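Local coordinates for SWD1-like protein (PDB 6E29) that probably serves, through its WD40 beta-propeller domain, as a protein-binding scaffold subunit of the COMPASS histone H3K4 methyltransferase complex, at residues B[272-284]-B[315-327]. Numbering follows the deposited sequence. Where two conformers were deposited one is given.
Sequences LSWNHVAFSATGE and EEQGVIEWHPHRA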
loop_
_atom_site.group_PDB
_atom_site.type_symbol
_atom_site.label_atom_id
_atom_site.label_comp_id
_atom_site.label_asym_id
_atom_site.label_seq_id
_atom_site.Cartn_x
_atom_site.Cartn_y
_atom_site.Cartn_z
ATOM N N LEU B 272 -1.691 -19.844 -8.887
ATOM C CA LEU B 272 -2.297 -19.074 -7.803
ATOM C C LEU B 272 -2.183 -17.580 -8.065
ATOM O O LEU B 272 -1.160 -17.116 -8.571
ATOM C CB LEU B 272 -1.621 -19.385 -6.464
ATOM C CG LEU B 272 -1.624 -20.886 -6.094
ATOM C CD1 LEU B 272 -0.886 -21.158 -4.789
ATOM C CD2 LEU B 272 -3.042 -21.435 -6.062
ATOM N N SER B 273 -3.239 -16.843 -7.715
ATOM C CA SER B 273 -3.217 -15.389 -7.680
ATOM C C SER B 273 -3.097 -14.926 -6.237
ATOM O O SER B 273 -3.532 -15.610 -5.310
ATOM C CB SER B 273 -4.470 -14.778 -8.322
ATOM O OG SER B 273 -4.571 -15.153 -9.671
ATOM N N TRP B 274 -2.437 -13.779 -6.055
ATOM C CA TRP B 274 -2.048 -13.280 -4.741
ATOM C C TRP B 274 -2.909 -12.095 -4.344
ATOM O O TRP B 274 -3.203 -11.218 -5.157
ATOM C CB TRP B 274 -0.568 -12.895 -4.718
ATOM C CG TRP B 274 0.229 -13.963 -5.320
ATOM C CD1 TRP B 274 0.832 -13.940 -6.518
ATOM C CD2 TRP B 274 0.494 -15.265 -4.751
ATOM N NE1 TRP B 274 1.466 -15.138 -6.765
ATOM C CE2 TRP B 274 1.279 -15.971 -5.696
ATOM C CE3 TRP B 274 0.188 -15.872 -3.523
ATOM C CZ2 TRP B 274 1.757 -17.260 -5.467
ATOM C CZ3 TRP B 274 0.666 -17.197 -3.288
ATOM C CH2 TRP B 274 1.432 -17.866 -4.262
ATOM N N ASN B 275 -3.392 -12.128 -3.120
ATOM C CA ASN B 275 -4.351 -11.130 -2.706
ATOM C C ASN B 275 -3.622 -9.887 -2.175
ATOM O O ASN B 275 -3.785 -8.784 -2.707
ATOM C CB ASN B 275 -5.256 -11.758 -1.662
ATOM C CG ASN B 275 -6.540 -11.100 -1.572
ATOM O OD1 ASN B 275 -6.677 -9.948 -1.977
ATOM N ND2 ASN B 275 -7.505 -11.783 -0.997
ATOM N N HIS B 276 -2.793 -10.061 -1.144
ATOM C CA HIS B 276 -1.987 -8.989 -0.589
ATOM C C HIS B 276 -0.596 -9.532 -0.298
ATOM O O HIS B 276 -0.405 -10.738 -0.147
ATOM C CB HIS B 276 -2.669 -8.403 0.672
ATOM C CG HIS B 276 -3.800 -7.486 0.337
ATOM N ND1 HIS B 276 -5.124 -7.868 0.351
ATOM C CD2 HIS B 276 -3.782 -6.219 -0.142
ATOM C CE1 HIS B 276 -5.879 -6.860 -0.058
ATOM N NE2 HIS B 276 -5.089 -5.852 -0.378
ATOM N N VAL B 277 0.382 -8.626 -0.214
ATOM C CA VAL B 277 1.761 -9.016 0.024
ATOM C C VAL B 277 2.352 -8.065 1.049
ATOM O O VAL B 277 1.853 -6.952 1.235
ATOM C CB VAL B 277 2.619 -8.960 -1.244
ATOM C CG1 VAL B 277 2.033 -10.038 -2.262
ATOM C CG2 VAL B 277 2.579 -7.504 -1.867
ATOM N N ALA B 278 3.453 -8.511 1.672
ATOM C CA ALA B 278 4.135 -7.731 2.710
ATOM C C ALA B 278 5.593 -8.159 2.880
ATOM O O ALA B 278 5.923 -9.340 2.792
ATOM C CB ALA B 278 3.401 -7.847 4.051
ATOM N N PHE B 279 6.449 -7.183 3.193
ATOM C CA PHE B 279 7.830 -7.393 3.579
ATOM C C PHE B 279 7.906 -7.598 5.076
ATOM O O PHE B 279 7.304 -6.822 5.827
ATOM C CB PHE B 279 8.667 -6.142 3.320
ATOM C CG PHE B 279 9.235 -5.998 1.887
ATOM C CD1 PHE B 279 9.912 -7.018 1.278
ATOM C CD2 PHE B 279 9.164 -4.752 1.255
ATOM C CE1 PHE B 279 10.485 -6.865 -0.011
ATOM C CE2 PHE B 279 9.710 -4.560 -0.056
ATOM C CZ PHE B 279 10.394 -5.627 -0.677
ATOM N N SER B 280 8.820 -8.470 5.506
ATOM C CA SER B 280 9.100 -8.597 6.933
ATOM C C SER B 280 9.946 -7.404 7.399
ATOM O O SER B 280 10.408 -6.584 6.596
ATOM C CB SER B 280 9.795 -9.928 7.241
ATOM O OG SER B 280 11.133 -9.959 6.716
ATOM N N ALA B 281 10.192 -7.345 8.706
ATOM C CA ALA B 281 10.815 -6.176 9.350
ATOM C C ALA B 281 12.113 -5.761 8.671
ATOM O O ALA B 281 12.367 -4.557 8.478
ATOM C CB ALA B 281 11.107 -6.509 10.827
ATOM N N THR B 282 13.003 -6.725 8.424
ATOM C CA THR B 282 14.300 -6.445 7.810
ATOM C C THR B 282 14.261 -6.580 6.300
ATOM O O THR B 282 15.293 -6.394 5.655
ATOM C CB THR B 282 15.394 -7.356 8.308
ATOM O OG1 THR B 282 15.130 -8.691 7.828
ATOM C CG2 THR B 282 15.430 -7.393 9.851
ATOM N N GLY B 283 13.132 -6.963 5.753
ATOM C CA GLY B 283 13.084 -7.222 4.335
ATOM C C GLY B 283 13.527 -8.609 3.946
ATOM O O GLY B 283 13.525 -8.944 2.752
ATOM N N GLU B 284 13.887 -9.434 4.909
ATOM C CA GLU B 284 14.333 -10.784 4.581
ATOM C C GLU B 284 13.255 -11.596 3.873
ATOM O O GLU B 284 13.564 -12.402 2.987
ATOM C CB GLU B 284 14.727 -11.520 5.839
ATOM C CG GLU B 284 15.327 -12.900 5.483
ATOM C CD GLU B 284 15.836 -13.686 6.663
ATOM O OE1 GLU B 284 15.566 -13.360 7.860
ATOM O OE2 GLU B 284 16.542 -14.675 6.379
ATOM N N GLU B 315 -9.701 -20.300 6.559
ATOM C CA GLU B 315 -10.378 -19.278 5.780
ATOM C C GLU B 315 -9.423 -18.513 4.883
ATOM O O GLU B 315 -8.221 -18.383 5.149
ATOM C CB GLU B 315 -11.199 -18.310 6.659
ATOM C CG GLU B 315 -10.435 -17.241 7.373
ATOM C CD GLU B 315 -11.339 -16.301 8.156
ATOM O OE1 GLU B 315 -12.182 -15.590 7.562
ATOM O OE2 GLU B 315 -11.227 -16.325 9.403
ATOM N N GLU B 316 -10.000 -18.026 3.794
ATOM C CA GLU B 316 -9.264 -17.137 2.907
ATOM C C GLU B 316 -8.783 -15.894 3.665
ATOM O O GLU B 316 -9.535 -15.286 4.429
ATOM C CB GLU B 316 -10.165 -16.730 1.732
ATOM C CG GLU B 316 -9.375 -16.139 0.562
ATOM C CD GLU B 316 -10.225 -15.837 -0.672
ATOM O OE1 GLU B 316 -9.786 -15.004 -1.527
ATOM O OE2 GLU B 316 -11.332 -16.437 -0.781
ATOM N N GLN B 317 -7.519 -15.499 3.431
ATOM C CA GLN B 317 -6.921 -14.355 4.106
ATOM C C GLN B 317 -6.794 -13.171 3.140
ATOM O O GLN B 317 -6.557 -13.345 1.942
ATOM C CB GLN B 317 -5.531 -14.707 4.650
ATOM C CG GLN B 317 -5.546 -15.951 5.538
ATOM C CD GLN B 317 -6.211 -15.665 6.866
ATOM O OE1 GLN B 317 -6.182 -14.539 7.346
ATOM N NE2 GLN B 317 -6.813 -16.675 7.457
ATOM N N GLY B 318 -6.942 -11.961 3.675
ATOM C CA GLY B 318 -6.818 -10.754 2.888
ATOM C C GLY B 318 -5.552 -9.992 3.185
ATOM O O GLY B 318 -4.442 -10.420 2.827
ATOM N N VAL B 319 -5.699 -8.818 3.817
ATOM C CA VAL B 319 -4.530 -7.955 4.040
ATOM C C VAL B 319 -3.616 -8.616 5.041
ATOM O O VAL B 319 -4.086 -9.118 6.071
ATOM C CB VAL B 319 -4.966 -6.572 4.548
ATOM C CG1 VAL B 319 -3.806 -5.825 5.265
ATOM C CG2 VAL B 319 -5.489 -5.735 3.363
ATOM N N ILE B 320 -2.290 -8.536 4.810
ATOM C CA ILE B 320 -1.343 -9.071 5.792
ATOM C C ILE B 320 -0.306 -8.000 6.097
ATOM O O ILE B 320 -0.032 -7.129 5.276
ATOM C CB ILE B 320 -0.665 -10.379 5.295
ATOM C CG1 ILE B 320 0.129 -10.068 4.026
ATOM C CG2 ILE B 320 -1.761 -11.477 5.031
ATOM C CD1 ILE B 320 0.848 -11.250 3.491
ATOM N N GLU B 321 0.310 -8.092 7.268
ATOM C CA GLU B 321 1.301 -7.097 7.677
ATOM C C GLU B 321 2.262 -7.747 8.645
ATOM O O GLU B 321 1.822 -8.463 9.552
ATOM C CB GLU B 321 0.669 -5.905 8.399
ATOM C CG GLU B 321 -0.082 -5.003 7.482
ATOM C CD GLU B 321 0.845 -4.326 6.483
ATOM O OE1 GLU B 321 1.968 -3.894 6.866
ATOM O OE2 GLU B 321 0.447 -4.260 5.311
ATOM N N TRP B 322 3.556 -7.523 8.466
ATOM C CA TRP B 322 4.524 -7.976 9.454
ATOM C C TRP B 322 4.762 -6.923 10.536
ATOM O O TRP B 322 4.740 -5.713 10.255
ATOM C CB TRP B 322 5.875 -8.242 8.793
ATOM C CG TRP B 322 5.941 -9.402 7.821
ATOM C CD1 TRP B 322 5.615 -9.383 6.483
ATOM C CD2 TRP B 322 6.444 -10.715 8.094
ATOM N NE1 TRP B 322 5.900 -10.613 5.911
ATOM C CE2 TRP B 322 6.425 -11.431 6.876
ATOM C CE3 TRP B 322 6.938 -11.346 9.241
ATOM C CZ2 TRP B 322 6.846 -12.744 6.787
ATOM C CZ3 TRP B 322 7.353 -12.658 9.142
ATOM C CH2 TRP B 322 7.309 -13.330 7.932
ATOM N N HIS B 323 5.133 -7.395 11.729
ATOM C CA HIS B 323 5.562 -6.487 12.808
ATOM C C HIS B 323 6.885 -5.793 12.421
ATOM O O HIS B 323 7.724 -6.388 11.734
ATOM C CB HIS B 323 5.723 -7.309 14.092
ATOM C CG HIS B 323 5.915 -6.475 15.316
ATOM N ND1 HIS B 323 7.162 -6.116 15.782
ATOM C CD2 HIS B 323 5.012 -5.921 16.166
ATOM C CE1 HIS B 323 7.018 -5.387 16.886
ATOM N NE2 HIS B 323 5.728 -5.241 17.125
ATOM N N PRO B 324 7.096 -4.523 12.817
ATOM C CA PRO B 324 8.314 -3.811 12.359
ATOM C C PRO B 324 9.600 -4.238 13.036
ATOM O O PRO B 324 10.684 -3.751 12.629
ATOM C CB PRO B 324 8.026 -2.331 12.699
ATOM C CG PRO B 324 7.002 -2.425 13.866
ATOM C CD PRO B 324 6.151 -3.630 13.505
ATOM N N HIS B 325 9.543 -5.067 14.088
ATOM C CA HIS B 325 10.765 -5.419 14.808
ATOM C C HIS B 325 10.888 -6.924 15.011
ATOM O O HIS B 325 12.003 -7.444 15.120
ATOM C CB HIS B 325 10.861 -4.717 16.175
ATOM C CG HIS B 325 11.053 -3.238 16.040
ATOM N ND1 HIS B 325 12.254 -2.698 15.624
ATOM C CD2 HIS B 325 10.195 -2.194 16.189
ATOM C CE1 HIS B 325 12.137 -1.380 15.544
ATOM N NE2 HIS B 325 10.895 -1.047 15.865
ATOM N N ARG B 326 9.763 -7.610 15.110
ATOM C CA ARG B 326 9.784 -9.017 15.478
ATOM C C ARG B 326 9.191 -9.886 14.371
ATOM O O ARG B 326 8.435 -9.408 13.530
ATOM C CB ARG B 326 8.969 -9.290 16.748
ATOM C CG ARG B 326 9.386 -8.431 18.015
ATOM C CD ARG B 326 10.812 -8.761 18.469
ATOM N NE ARG B 326 11.203 -7.912 19.607
ATOM C CZ ARG B 326 10.942 -8.197 20.882
ATOM N NH1 ARG B 326 10.316 -9.336 21.216
ATOM N NH2 ARG B 326 11.312 -7.346 21.828
ATOM N N ALA B 327 9.470 -11.202 14.447
ATOM C CA ALA B 327 9.019 -12.114 13.379
ATOM C C ALA B 327 7.566 -12.538 13.657
ATOM O O ALA B 327 7.253 -13.656 14.109
ATOM C CB ALA B 327 9.960 -13.323 13.312
HETATM O O HOH W 1 4.534 -5.541 6.578
HETATM O O HOH W 2 8.871 -8.869 10.559
#
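Over one face of the Trp322 indole lies Ser280, whose CA sits 3.5 Å from the centroid of the five-membered ring in a CH-pi contact while CB reaches on over the middle of the ring system. At the edge, near the ring plane, comes the carbonyl of Ala278: NE1 gives its O a weak hydrogen bond of 3.4 Å, bent to 129° at the proton. A water lies in the ring plane at the edge as well. The methyl of Ala278 meets the same ring at CD1. Trp322 turns CG anti to its own carbonyl carbon (chi1 -67°), which carries the indole across to the neighbouring strand. In the conformer given for His276, Val319 CG2 stands over one face of the imidazole in a CH-pi contact, 3.6 Å from the ring centroid and almost directly above it.

Such side-chain packing illustrates how adjacent blades of a WD40 beta-propeller pack against each other: 274-279 and 317-322 are the innermost strands of two neighbouring four-stranded antiparallel blades, running side by side at 7° near the central channel. Direct backbone hydrogen bonds between them are absent, and water takes their place. The water at the indole edge donates to Phe279 O and Glu321 OE1 and accepts from Trp322 N at 2.9 Å; Arg222 forms a salt bridge with that carboxylate. A second water links Ala281 N to His323 O.

Trp322 also touches Ala287 and Ile298 of the blade that begins with 274-279, and Leu329 of its own. Were the indole cut back to an alanine, Ser280 would probably lose the ring it packs on, a gap would open between the blades, and Ala278 O would be deprived of its weak donor. Farther along, Ala281 CB packs 3.3 Å from Pro324 O, while Ile320 CG1 rests 4.0 Å from Ala278 CB.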